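Local coordinates for fatty acid-binding protein 2 (Manduca sexta, PDB 1MDC) that binds fatty acids one to one inside a beta-barrel and is associated with their transport in the cytoplasm, at residues S82-D87 against V91-K96. Residues are numbered along the deposited sequence; the frame is centred on the assembly and turned at random.
Sequences SMYTVD and VTHVVK. With SO4 (sulfate ion), chain B.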
loop_
_atom_site.group_PDB
_atom_site.type_symbol
_atom_site.label_atom_id
_atom_site.label_comp_id
_atom_site.label_asym_id
_atom_site.label_seq_id
_atom_site.Cartn_x
_atom_site.Cartn_y
_atom_site.Cartn_z
ATOM N N SER A 82 -4.258 10.498 -0.714
ATOM C CA SER A 82 -4.592 9.094 -1.023
ATOM C C SER A 82 -6.074 8.969 -1.332
ATOM O O SER A 82 -6.871 9.786 -0.883
ATOM C CB SER A 82 -4.371 8.170 0.253
ATOM O OG SER A 82 -3.062 7.844 0.587
ATOM N N MET A 83 -6.453 7.952 -2.078
ATOM C CA MET A 83 -7.847 7.722 -2.381
ATOM C C MET A 83 -8.019 6.219 -2.507
ATOM O O MET A 83 -7.384 5.606 -3.363
ATOM C CB MET A 83 -8.422 8.455 -3.622
ATOM C CG MET A 83 -9.935 8.464 -3.649
ATOM S SD MET A 83 -10.438 7.210 -4.803
ATOM C CE MET A 83 -10.652 8.197 -6.235
ATOM N N TYR A 84 -8.837 5.596 -1.668
ATOM C CA TYR A 84 -8.991 4.178 -1.829
ATOM C C TYR A 84 -10.401 3.924 -2.347
ATOM O O TYR A 84 -11.322 4.633 -1.978
ATOM C CB TYR A 84 -8.972 3.438 -0.499
ATOM C CG TYR A 84 -7.692 3.330 0.277
ATOM C CD1 TYR A 84 -7.177 4.452 0.954
ATOM C CD2 TYR A 84 -7.019 2.108 0.326
ATOM C CE1 TYR A 84 -6.014 4.321 1.683
ATOM C CE2 TYR A 84 -5.849 1.978 1.026
ATOM C CZ TYR A 84 -5.353 3.106 1.727
ATOM O OH TYR A 84 -4.195 2.974 2.466
ATOM N N THR A 85 -10.543 2.914 -3.203
ATOM C CA THR A 85 -11.794 2.441 -3.799
ATOM C C THR A 85 -11.868 1.000 -3.306
ATOM O O THR A 85 -10.921 0.248 -3.571
ATOM C CB THR A 85 -11.727 2.369 -5.330
ATOM O OG1 THR A 85 -11.724 3.724 -5.742
ATOM C CG2 THR A 85 -13.013 1.738 -5.777
ATOM N N VAL A 86 -12.946 0.640 -2.573
ATOM C CA VAL A 86 -13.178 -0.709 -2.033
ATOM C C VAL A 86 -14.272 -1.315 -2.920
ATOM O O VAL A 86 -15.370 -0.737 -3.003
ATOM C CB VAL A 86 -13.592 -0.663 -0.586
ATOM C CG1 VAL A 86 -13.687 -2.101 -0.155
ATOM C CG2 VAL A 86 -12.453 -0.013 0.201
ATOM N N ASP A 87 -13.979 -2.434 -3.613
ATOM C CA ASP A 87 -14.959 -3.040 -4.517
ATOM C C ASP A 87 -14.804 -4.515 -4.401
ATOM O O ASP A 87 -14.042 -5.163 -5.115
ATOM C CB ASP A 87 -14.746 -2.491 -5.974
ATOM C CG ASP A 87 -15.725 -2.832 -7.097
ATOM O OD1 ASP A 87 -16.656 -3.674 -6.792
ATOM O OD2 ASP A 87 -15.651 -2.391 -8.206
ATOM N N VAL A 91 -9.164 -3.800 -3.585
ATOM C CA VAL A 91 -9.059 -2.487 -2.965
ATOM C C VAL A 91 -8.004 -1.741 -3.799
ATOM O O VAL A 91 -6.909 -2.272 -3.927
ATOM C CB VAL A 91 -8.523 -2.687 -1.539
ATOM C CG1 VAL A 91 -8.356 -1.293 -0.907
ATOM C CG2 VAL A 91 -9.619 -3.434 -0.740
ATOM N N THR A 92 -8.312 -0.570 -4.375
ATOM C CA THR A 92 -7.334 0.144 -5.184
ATOM C C THR A 92 -6.985 1.406 -4.476
ATOM O O THR A 92 -7.863 2.157 -4.103
ATOM C CB THR A 92 -7.984 0.525 -6.511
ATOM O OG1 THR A 92 -8.402 -0.672 -7.153
ATOM C CG2 THR A 92 -7.011 1.191 -7.455
ATOM N N HIS A 93 -5.711 1.632 -4.281
ATOM C CA HIS A 93 -5.280 2.838 -3.610
ATOM C C HIS A 93 -4.549 3.689 -4.604
ATOM O O HIS A 93 -3.531 3.226 -5.104
ATOM C CB HIS A 93 -4.237 2.379 -2.587
ATOM C CG HIS A 93 -3.719 3.388 -1.628
ATOM N ND1 HIS A 93 -2.795 3.025 -0.564
ATOM C CD2 HIS A 93 -3.965 4.696 -1.571
ATOM C CE1 HIS A 93 -2.582 4.153 0.096
ATOM N NE2 HIS A 93 -3.216 5.166 -0.460
ATOM N N VAL A 94 -5.066 4.882 -4.900
ATOM C CA VAL A 94 -4.416 5.759 -5.850
ATOM C C VAL A 94 -3.715 6.796 -5.021
ATOM O O VAL A 94 -4.349 7.323 -4.107
ATOM C CB VAL A 94 -5.367 6.464 -6.807
ATOM C CG1 VAL A 94 -4.599 7.393 -7.791
ATOM C CG2 VAL A 94 -6.266 5.450 -7.490
ATOM N N VAL A 95 -2.439 7.087 -5.302
ATOM C CA VAL A 95 -1.796 8.087 -4.460
ATOM C C VAL A 95 -1.186 9.144 -5.328
ATOM O O VAL A 95 -0.612 8.794 -6.351
ATOM C CB VAL A 95 -0.742 7.506 -3.503
ATOM C CG1 VAL A 95 -1.309 6.386 -2.626
ATOM C CG2 VAL A 95 0.375 6.941 -4.319
ATOM N N LYS A 96 -1.313 10.412 -4.933
ATOM C CA LYS A 96 -0.741 11.517 -5.728
ATOM C C LYS A 96 0.300 12.223 -4.885
ATOM O O LYS A 96 -0.016 12.689 -3.809
ATOM C CB LYS A 96 -1.821 12.539 -6.288
ATOM C CG LYS A 96 -1.293 13.864 -6.840
ATOM C CD LYS A 96 0.028 13.732 -7.551
ATOM C CE LYS A 96 0.439 15.104 -7.986
ATOM N NZ LYS A 96 1.531 15.058 -8.933
HETATM S S SO4 B . -1.933 0.280 1.373
HETATM O O1 SO4 B . -3.394 0.317 1.501
HETATM O O2 SO4 B . -1.453 -1.062 1.628
HETATM O O3 SO4 B . -1.517 0.629 0.007
HETATM O O4 SO4 B . -1.333 1.218 2.364
HETATM O O HOH W 1 -10.945 -1.259 -6.442
#
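Ser82 OG is gripped by two groups: His93 NE2 donates to it across the strands at 2.9 Å, with the oxygen lying in the imidazole plane, and it is also hydrogen-bonded to Asp72 OD2 on the neighbouring strand 70-74. The second nitrogen of the same ring, His93 ND1, points at O3 of a sulfate ion 2.8 Å away in an almost straight bond (173°). With both nitrogens donating, the ring is probably protonated, and the nearby sulfate and Asp72 would favour that charge. Lys106 also bonds the anion, which probably comes from the crystallisation liquor. A chi1 of -173°, which sets CG anti to the backbone N, carries the imidazole across to lay one face against Tyr84, whose CZ sits over the centre of the imidazole. The two rings stack face to face, centroids 3.8 Å apart and planes 20° from parallel, while Val91 CG1 meets the edge of the phenol ring at Tyr84 CD2 (3.9 Å). Replacing His93 by a leucine would probably strip Tyr84 of this stacking partner and cost Ser82 OG and the sulfate the imidazole N-H each receives. Between the two backbones, Met83 and Val94, then Thr85 and Thr92, form antiparallel hydrogen-bonded pairs, the shortest of these four bonds running from Thr92 N to Thr85 O (2.8 Å). On the threonines' face, a water joins Thr85 O to Thr92 OG1. Ser82, Tyr84, Val86, Val91, His93 and Val95 share the other face, where Val95 touches bound palmitate; the whole exemplifies an antiparallel beta hairpin lining the lipid cavity of a fatty-acid-binding protein barrel.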